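Local atomic coordinates of putative alpha-N-acetylgalactosaminidase (Bacillus halodurans C-125, PDB entry 3CC1), a protein that probably acts as a glycoside hydrolase that removes terminal alpha-linked N-acetylgalactosamine from glycans, using a TIM-barrel domain followed by a C-terminal beta-sandwich. Residues A[69-80]-A[119-130]; A[306-315]-A[337-347]. All blocks are in the same frame, centred on the assembly; numbering follows the deposited sequence. Where two conformers were deposited one is given.

Interaction 1. Residues A[69-80]-A[119-130]; sequences FAPLCMDEYGRL and PRQAVYENSPVL
Gln121, on the short helix 120-125, grips the backbone of Leu72 through both ends of its amide. This helix follows strand 118-119, and the long loop between strand 49-52 and helix 97-105 packs on it at one end of the TIM-barrel domain. CG of Gln121 is anti to its own backbone N (chi1 -174°) and the chain runs out extended, which carries the amide to the loop. OE1 accepts from Leu72 N at 2.9 Å, in the carbonyl plane on a lone pair. NE2 gives one of its hydrogens to Leu72 O at 2.8 Å, 23° out of that carbonyl's plane. The two bonds fix the rotation of the amide.

The tight part lies beside it. The selenium of Met74 (selenomethionine) sits 3.8 Å from Ala122 CB and also touches Pro119 CB. Leu80 CG presses on Pro119 CG at 3.5 Å, closer than usual carbon contact. Gly78 has positive phi, which favours glycine, and its CA lies against Ala122 CB. Outside the two segments, Tyr165 of helix 162-175 bonds to Gly78 O.

The other side is looser and wet. One water bridges Phe69 O and Glu125 OE2. Another joins Glu125 OE1 to Ser127 OG. Tyr124 meets Phe69 of the second subunit edge-to-face, so this side also borders the second subunit. At the far end Asp75 makes an Asx turn and a salt bridge to Arg79, whose guanidinium lies under Leu130 CD2. Leu130 CD1 stands over the centre of the Tyr77 ring, 3.8 Å from its centroid in a CH-pi contact.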
# COMPACT_ATOMS: atom_id res chain seq x y z
N PHE A 69 17.88 -44.80 13.44
CA PHE A 69 18.76 -44.91 12.26
C PHE A 69 17.99 -44.61 10.99
O PHE A 69 18.56 -44.47 9.92
CB PHE A 69 19.36 -46.30 12.17
CG PHE A 69 20.25 -46.62 13.33
CD1 PHE A 69 21.32 -45.78 13.63
CD2 PHE A 69 19.98 -47.71 14.15
CE1 PHE A 69 22.15 -46.05 14.74
CE2 PHE A 69 20.81 -47.99 15.26
CZ PHE A 69 21.89 -47.16 15.55
N ALA A 70 16.67 -44.54 11.12
CA ALA A 70 15.77 -44.27 9.98
C ALA A 70 14.44 -43.81 10.56
O ALA A 70 13.53 -44.59 10.69
CB ALA A 70 15.54 -45.54 9.18
N PRO A 71 14.36 -42.54 10.96
CA PRO A 71 13.28 -42.15 11.87
C PRO A 71 11.88 -41.99 11.25
O PRO A 71 10.87 -42.16 11.97
CB PRO A 71 13.77 -40.83 12.46
CG PRO A 71 14.78 -40.34 11.55
CD PRO A 71 15.45 -41.57 10.94
N LEU A 72 11.80 -41.71 9.95
CA LEU A 72 10.48 -41.67 9.27
C LEU A 72 10.08 -43.09 8.87
O LEU A 72 10.93 -43.92 8.46
CB LEU A 72 10.46 -40.75 8.05
CG LEU A 72 10.87 -39.29 8.21
CD1 LEU A 72 10.59 -38.53 6.87
CD2 LEU A 72 10.20 -38.64 9.37
N CYS A 73 8.79 -43.37 8.99
CA CYS A 73 8.26 -44.67 8.59
C CYS A 73 8.22 -44.68 7.09
O CYS A 73 7.64 -43.81 6.48
CB CYS A 73 6.85 -44.87 9.12
SG CYS A 73 6.81 -44.91 10.90
N MSE A 74 8.88 -45.66 6.49
CA MSE A 74 9.10 -45.62 5.06
C MSE A 74 9.29 -47.05 4.56
O MSE A 74 9.94 -47.83 5.22
CB MSE A 74 10.37 -44.81 4.77
CG MSE A 74 10.49 -44.30 3.31
SE MSE A 74 12.20 -43.36 3.08
CE MSE A 74 13.47 -44.79 3.12
N ASP A 75 8.78 -47.35 3.36
CA ASP A 75 8.99 -48.65 2.76
C ASP A 75 10.32 -48.71 2.03
O ASP A 75 11.09 -47.76 2.01
CB ASP A 75 7.80 -49.12 1.93
CG ASP A 75 7.66 -48.45 0.57
OD1 ASP A 75 8.62 -47.81 0.10
OD2 ASP A 75 6.57 -48.62 -0.05
N GLU A 76 10.61 -49.90 1.52
CA GLU A 76 11.90 -50.15 0.90
C GLU A 76 12.11 -49.41 -0.41
O GLU A 76 13.20 -49.40 -0.93
CB GLU A 76 12.15 -51.66 0.70
CG GLU A 76 11.01 -52.46 0.14
CD GLU A 76 11.03 -53.93 0.68
OE1 GLU A 76 11.82 -54.76 0.13
OE2 GLU A 76 10.24 -54.22 1.61
N TYR A 77 11.05 -48.82 -0.94
CA TYR A 77 11.09 -48.10 -2.24
C TYR A 77 10.99 -46.60 -2.03
O TYR A 77 10.67 -45.85 -2.93
CB TYR A 77 9.97 -48.59 -3.14
CG TYR A 77 9.98 -50.09 -3.27
CD1 TYR A 77 11.02 -50.73 -3.92
CD2 TYR A 77 8.96 -50.85 -2.71
CE1 TYR A 77 11.06 -52.10 -4.01
CE2 TYR A 77 8.99 -52.24 -2.81
CZ TYR A 77 10.04 -52.85 -3.46
OH TYR A 77 10.01 -54.21 -3.57
N GLY A 78 11.23 -46.17 -0.80
CA GLY A 78 11.34 -44.75 -0.51
C GLY A 78 9.99 -44.06 -0.38
O GLY A 78 9.89 -42.83 -0.47
N ARG A 79 8.96 -44.86 -0.13
CA ARG A 79 7.61 -44.36 0.11
C ARG A 79 7.22 -44.29 1.58
O ARG A 79 7.19 -45.29 2.30
CB ARG A 79 6.60 -45.23 -0.64
CG ARG A 79 6.97 -45.42 -2.11
CD ARG A 79 5.89 -46.13 -2.90
NE ARG A 79 5.71 -47.50 -2.44
CZ ARG A 79 4.95 -48.41 -3.04
NH1 ARG A 79 4.28 -48.10 -4.14
NH2 ARG A 79 4.88 -49.63 -2.54
N LEU A 80 6.84 -43.09 2.00
CA LEU A 80 6.48 -42.84 3.37
C LEU A 80 5.18 -43.59 3.76
O LEU A 80 4.28 -43.78 2.95
CB LEU A 80 6.38 -41.33 3.64
CG LEU A 80 7.65 -40.48 3.50
CD1 LEU A 80 7.29 -38.99 3.46
CD2 LEU A 80 8.58 -40.84 4.66
N PRO A 119 11.74 -38.55 0.18
CA PRO A 119 12.31 -38.28 1.49
C PRO A 119 13.82 -38.22 1.47
O PRO A 119 14.46 -38.96 0.76
CB PRO A 119 11.84 -39.49 2.32
CG PRO A 119 10.56 -39.90 1.66
CD PRO A 119 10.84 -39.73 0.20
N ARG A 120 14.38 -37.35 2.28
CA ARG A 120 15.82 -37.30 2.36
C ARG A 120 16.37 -38.65 2.83
O ARG A 120 17.48 -39.04 2.51
CB ARG A 120 16.22 -36.20 3.36
CG ARG A 120 15.83 -34.80 2.90
CD ARG A 120 16.61 -33.80 3.73
NE ARG A 120 16.12 -32.46 3.48
CZ ARG A 120 16.66 -31.38 4.03
NH1 ARG A 120 17.73 -31.49 4.79
NH2 ARG A 120 16.12 -30.20 3.83
N GLN A 121 15.58 -39.31 3.65
CA GLN A 121 15.89 -40.62 4.21
C GLN A 121 16.03 -41.69 3.10
O GLN A 121 16.88 -42.58 3.19
CB GLN A 121 14.80 -41.01 5.18
CG GLN A 121 15.08 -42.29 5.93
CD GLN A 121 14.03 -42.53 7.04
OE1 GLN A 121 13.86 -41.71 7.92
NE2 GLN A 121 13.35 -43.66 6.98
N ALA A 122 15.21 -41.57 2.05
CA ALA A 122 15.32 -42.41 0.86
C ALA A 122 16.62 -42.11 0.13
O ALA A 122 17.29 -43.00 -0.37
CB ALA A 122 14.11 -42.22 -0.06
N VAL A 123 17.01 -40.86 0.10
CA VAL A 123 18.23 -40.47 -0.62
C VAL A 123 19.42 -41.05 0.14
O VAL A 123 20.31 -41.67 -0.43
CB VAL A 123 18.30 -38.95 -0.87
CG1 VAL A 123 19.66 -38.56 -1.41
CG2 VAL A 123 17.15 -38.49 -1.82
N TYR A 124 19.40 -40.89 1.47
CA TYR A 124 20.44 -41.46 2.35
C TYR A 124 20.59 -42.95 2.12
O TYR A 124 21.68 -43.45 1.95
CB TYR A 124 20.08 -41.24 3.82
CG TYR A 124 20.89 -42.03 4.83
CD1 TYR A 124 22.25 -41.82 5.00
CD2 TYR A 124 20.27 -42.95 5.67
CE1 TYR A 124 22.97 -42.53 5.95
CE2 TYR A 124 20.98 -43.67 6.60
CZ TYR A 124 22.32 -43.45 6.74
OH TYR A 124 22.99 -44.19 7.70
N GLU A 125 19.46 -43.65 2.09
CA GLU A 125 19.46 -45.10 2.04
C GLU A 125 19.65 -45.57 0.61
O GLU A 125 19.85 -46.73 0.35
CB GLU A 125 18.14 -45.67 2.58
CG GLU A 125 17.95 -45.53 4.12
CD GLU A 125 16.63 -46.16 4.65
OE1 GLU A 125 16.05 -47.00 3.93
OE2 GLU A 125 16.15 -45.80 5.76
N ASN A 126 19.57 -44.63 -0.32
CA ASN A 126 19.60 -44.92 -1.74
C ASN A 126 18.53 -45.93 -2.14
O ASN A 126 18.79 -46.87 -2.89
CB ASN A 126 20.97 -45.38 -2.19
CG ASN A 126 21.16 -45.23 -3.70
OD1 ASN A 126 20.58 -44.35 -4.32
ND2 ASN A 126 21.96 -46.10 -4.28
N SER A 127 17.32 -45.69 -1.67
CA SER A 127 16.20 -46.59 -1.91
C SER A 127 15.93 -46.77 -3.41
O SER A 127 15.91 -45.80 -4.16
CB SER A 127 14.94 -46.04 -1.24
OG SER A 127 15.19 -45.81 0.12
N PRO A 128 15.72 -48.03 -3.84
CA PRO A 128 15.27 -48.28 -5.22
C PRO A 128 13.90 -47.67 -5.52
O PRO A 128 13.00 -47.64 -4.68
CB PRO A 128 15.21 -49.81 -5.31
CG PRO A 128 14.99 -50.26 -3.90
CD PRO A 128 15.81 -49.28 -3.06
N VAL A 129 13.78 -47.16 -6.73
CA VAL A 129 12.53 -46.65 -7.23
C VAL A 129 11.74 -47.78 -7.88
O VAL A 129 12.18 -48.43 -8.83
CB VAL A 129 12.73 -45.44 -8.19
CG1 VAL A 129 11.38 -45.00 -8.79
CG2 VAL A 129 13.44 -44.27 -7.47
N LEU A 130 10.56 -48.02 -7.34
CA LEU A 130 9.72 -49.12 -7.78
C LEU A 130 9.30 -48.94 -9.24
O LEU A 130 8.84 -47.88 -9.63
CB LEU A 130 8.49 -49.22 -6.88
CG LEU A 130 7.56 -50.41 -7.00
CD1 LEU A 130 8.32 -51.75 -6.74
CD2 LEU A 130 6.41 -50.19 -6.03
O HOH W 1 17.92 -44.29 7.12
O HOH W 2 13.20 -48.35 4.31
O HOH W 3 15.31 -48.08 1.45
O HOH W 4 9.41 -45.95 -5.37
O HOH W 5 13.12 -44.51 -3.81

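Interaction 2. Residues A[306-315]-A[337-347]; sequences NLWAICHSPL and ILSINQKSVLN. Unlike the reference sequence in segment 306-315: His312 (reference Arg).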
# COMPACT_ATOMS: atom_id res chain seq x y z
N ASN A 306 -18.82 -16.12 5.31
CA ASN A 306 -19.47 -15.40 4.21
C ASN A 306 -18.52 -15.25 3.01
O ASN A 306 -18.91 -15.44 1.87
CB ASN A 306 -19.99 -14.02 4.67
CG ASN A 306 -21.27 -14.13 5.51
OD1 ASN A 306 -22.06 -15.07 5.35
ND2 ASN A 306 -21.48 -13.16 6.38
N LEU A 307 -17.28 -14.88 3.28
CA LEU A 307 -16.29 -14.69 2.22
C LEU A 307 -15.91 -16.02 1.57
O LEU A 307 -15.82 -16.13 0.32
CB LEU A 307 -15.03 -13.96 2.77
CG LEU A 307 -13.87 -13.87 1.78
CD1 LEU A 307 -14.31 -13.07 0.55
CD2 LEU A 307 -12.55 -13.28 2.40
N TRP A 308 -15.68 -17.03 2.40
CA TRP A 308 -15.34 -18.38 1.96
C TRP A 308 -16.47 -18.94 1.11
O TRP A 308 -16.24 -19.55 0.09
CB TRP A 308 -15.12 -19.34 3.14
CG TRP A 308 -13.71 -19.47 3.73
CD1 TRP A 308 -13.06 -20.64 3.97
CD2 TRP A 308 -12.83 -18.42 4.21
NE1 TRP A 308 -11.84 -20.40 4.55
CE2 TRP A 308 -11.67 -19.06 4.71
CE3 TRP A 308 -12.89 -17.03 4.24
CZ2 TRP A 308 -10.62 -18.35 5.26
CZ3 TRP A 308 -11.82 -16.32 4.79
CH2 TRP A 308 -10.70 -16.98 5.28
N ALA A 309 -17.70 -18.72 1.53
CA ALA A 309 -18.88 -19.18 0.76
C ALA A 309 -18.97 -18.51 -0.61
O ALA A 309 -19.04 -19.18 -1.62
CB ALA A 309 -20.19 -18.92 1.54
N ILE A 310 -18.89 -17.19 -0.63
CA ILE A 310 -19.17 -16.40 -1.83
C ILE A 310 -18.05 -16.53 -2.85
O ILE A 310 -18.28 -16.35 -4.04
CB ILE A 310 -19.40 -14.91 -1.48
CG1 ILE A 310 -20.23 -14.21 -2.58
CG2 ILE A 310 -18.07 -14.18 -1.25
CD1 ILE A 310 -21.69 -14.20 -2.34
N CYS A 311 -16.84 -16.93 -2.43
CA CYS A 311 -15.78 -17.12 -3.42
C CYS A 311 -15.47 -18.59 -3.82
O CYS A 311 -14.58 -18.86 -4.62
CB CYS A 311 -14.52 -16.34 -3.03
SG CYS A 311 -13.52 -17.14 -1.85
N HIS A 312 -16.28 -19.53 -3.30
CA HIS A 312 -16.12 -20.97 -3.61
C HIS A 312 -14.83 -21.57 -3.02
O HIS A 312 -14.22 -22.43 -3.62
CB HIS A 312 -16.13 -21.22 -5.11
CG HIS A 312 -17.46 -21.03 -5.78
ND1 HIS A 312 -18.62 -21.62 -5.32
CD2 HIS A 312 -17.81 -20.36 -6.90
CE1 HIS A 312 -19.62 -21.31 -6.12
NE2 HIS A 312 -19.15 -20.56 -7.10
N SER A 313 -14.43 -21.14 -1.83
CA SER A 313 -13.31 -21.76 -1.18
C SER A 313 -13.71 -23.18 -0.71
O SER A 313 -14.86 -23.39 -0.24
CB SER A 313 -12.86 -20.92 0.03
OG SER A 313 -11.69 -21.45 0.66
N PRO A 314 -12.78 -24.15 -0.79
CA PRO A 314 -13.03 -25.35 0.01
C PRO A 314 -13.35 -25.00 1.43
O PRO A 314 -12.87 -24.00 1.94
CB PRO A 314 -11.71 -26.12 -0.06
CG PRO A 314 -10.97 -25.57 -1.18
CD PRO A 314 -11.48 -24.18 -1.47
N LEU A 315 -14.19 -25.81 2.05
CA LEU A 315 -14.61 -25.65 3.43
C LEU A 315 -14.05 -26.82 4.22
O LEU A 315 -14.64 -27.90 4.22
CB LEU A 315 -16.16 -25.63 3.53
CG LEU A 315 -16.88 -24.49 2.78
CD1 LEU A 315 -18.45 -24.52 3.01
CD2 LEU A 315 -16.28 -23.11 3.11
N ILE A 337 -26.34 -21.03 3.13
CA ILE A 337 -24.91 -20.66 3.03
C ILE A 337 -24.12 -21.69 2.22
O ILE A 337 -23.29 -21.36 1.39
CB ILE A 337 -24.27 -20.50 4.46
CG1 ILE A 337 -24.92 -19.31 5.20
CG2 ILE A 337 -22.76 -20.41 4.42
CD1 ILE A 337 -24.82 -17.90 4.50
N LEU A 338 -24.34 -22.96 2.51
CA LEU A 338 -23.62 -24.03 1.84
C LEU A 338 -23.98 -24.05 0.38
O LEU A 338 -23.16 -24.33 -0.48
CB LEU A 338 -23.96 -25.38 2.47
CG LEU A 338 -23.52 -25.59 3.94
CD1 LEU A 338 -23.98 -27.00 4.44
CD2 LEU A 338 -22.01 -25.32 4.10
N SER A 339 -25.22 -23.73 0.09
CA SER A 339 -25.64 -23.69 -1.29
C SER A 339 -24.94 -22.56 -2.10
O SER A 339 -24.66 -22.70 -3.30
CB SER A 339 -27.14 -23.58 -1.33
OG SER A 339 -27.51 -23.25 -2.64
N ILE A 340 -24.61 -21.46 -1.44
CA ILE A 340 -23.81 -20.40 -2.10
C ILE A 340 -22.44 -21.00 -2.50
O ILE A 340 -22.02 -20.89 -3.66
CB ILE A 340 -23.65 -19.12 -1.22
CG1 ILE A 340 -25.03 -18.52 -0.97
CG2 ILE A 340 -22.73 -18.11 -1.87
CD1 ILE A 340 -25.12 -17.54 0.15
N ASN A 341 -21.78 -21.62 -1.53
CA ASN A 341 -20.43 -22.20 -1.75
C ASN A 341 -20.45 -23.33 -2.80
O ASN A 341 -19.53 -23.48 -3.63
CB ASN A 341 -19.89 -22.76 -0.44
CG ASN A 341 -18.51 -23.40 -0.59
OD1 ASN A 341 -18.39 -24.62 -0.74
ND2 ASN A 341 -17.47 -22.59 -0.56
N GLN A 342 -21.53 -24.10 -2.78
CA GLN A 342 -21.58 -25.34 -3.58
C GLN A 342 -22.29 -25.20 -4.95
O GLN A 342 -22.07 -26.04 -5.85
CB GLN A 342 -22.28 -26.46 -2.80
CG GLN A 342 -21.52 -26.99 -1.58
CD GLN A 342 -20.27 -27.76 -1.99
OE1 GLN A 342 -20.38 -28.86 -2.49
NE2 GLN A 342 -19.11 -27.16 -1.81
N LYS A 343 -23.14 -24.18 -5.07
CA LYS A 343 -24.03 -24.08 -6.24
C LYS A 343 -24.04 -22.74 -6.99
O LYS A 343 -24.49 -22.68 -8.13
CB LYS A 343 -25.47 -24.42 -5.82
CG LYS A 343 -25.65 -25.87 -5.35
CD LYS A 343 -25.53 -26.87 -6.51
CE LYS A 343 -25.52 -28.34 -6.06
NZ LYS A 343 -24.15 -28.86 -5.76
N SER A 344 -23.58 -21.67 -6.36
CA SER A 344 -23.69 -20.35 -7.00
C SER A 344 -22.68 -20.16 -8.14
O SER A 344 -21.67 -20.84 -8.24
CB SER A 344 -23.60 -19.23 -5.95
OG SER A 344 -22.29 -19.07 -5.48
N VAL A 345 -23.01 -19.22 -9.02
CA VAL A 345 -22.18 -18.87 -10.16
C VAL A 345 -21.98 -17.36 -10.27
O VAL A 345 -22.58 -16.60 -9.52
CB VAL A 345 -22.80 -19.43 -11.48
CG1 VAL A 345 -22.83 -20.95 -11.44
CG2 VAL A 345 -24.24 -18.80 -11.72
N LEU A 346 -21.11 -16.93 -11.16
CA LEU A 346 -20.88 -15.50 -11.39
C LEU A 346 -20.29 -14.79 -10.16
O LEU A 346 -20.40 -13.59 -9.97
CB LEU A 346 -22.19 -14.84 -11.83
CG LEU A 346 -22.70 -15.27 -13.21
CD1 LEU A 346 -24.07 -14.61 -13.45
CD2 LEU A 346 -21.71 -15.00 -14.35
N ASN A 347 -19.65 -15.59 -9.33
CA ASN A 347 -19.02 -15.13 -8.08
C ASN A 347 -18.01 -14.04 -8.33
O ASN A 347 -17.09 -14.21 -9.12
CB ASN A 347 -18.37 -16.31 -7.37
CG ASN A 347 -19.34 -17.44 -7.18
OD1 ASN A 347 -19.69 -18.11 -8.14
ND2 ASN A 347 -19.85 -17.60 -5.95
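The His312 ring has the Asn347 amide over one face, with ND2 offset toward the rim, and backbone of 337-347 at its edge. Ring and amide planes are 57° apart. The reference sequence has arginine here. His312 is the positive-phi residue of the Schellman motif that ends helix 298-310, packed beside helix 335-343 where the TIM barrel meets the C-terminal beta-sandwich. ND1 donates to Asn341 O at 2.7 Å, nearly in the ring plane but above the carbonyl plane. NE2 makes two weak bonds, to Asn347 OD1 and Ser344 O. Asn347 ND2 in turn donates to Ile310 O at 2.8 Å and to Ser344 OG.

The axes of segments 306-310 and 337-343 come within 8.1 Å, with their directions 39° apart. The small Ala309 lies at the closest point, its CA 4.2 Å from Asn341 CA, consistent with the near approach. Met426 of the sandwich touches Ile337 and Ile340.

Asn341 swings CG away from its own N (chi1 179°), which carries the amide to the chain that follows helix 298-310. Its ND2 bonds weakly to Trp308 O and firmly to Ser313 O, the latter at 2.7 Å. A leucine in its place would probably leave the buried Ser313 O without this donor. Asn341 OD1 accepts from Gln342 NE2 at 2.8 Å.

The two contacts lie on opposite sides of the chain's centre. Their own centres are about 41 Å apart, with the nearest atoms about 23 Å apart, so they do not touch. They come in series along the chain. Interaction 1 closes before interaction 2 opens. Both are tied to the parallel sheet of the barrel. Segment 69-80 follows strand 49-52. Segment 119-130 comes soon after strand 109-115. Segment 306-315 runs into strand 315-317. Interaction 1 is an outlying, partly buried contact beside the second subunit. Interaction 2 is wholly buried and leads through strand 345-353 into the antiparallel sheet. One joins two excursions of the barrel; the other lies where the barrel meets the sandwich.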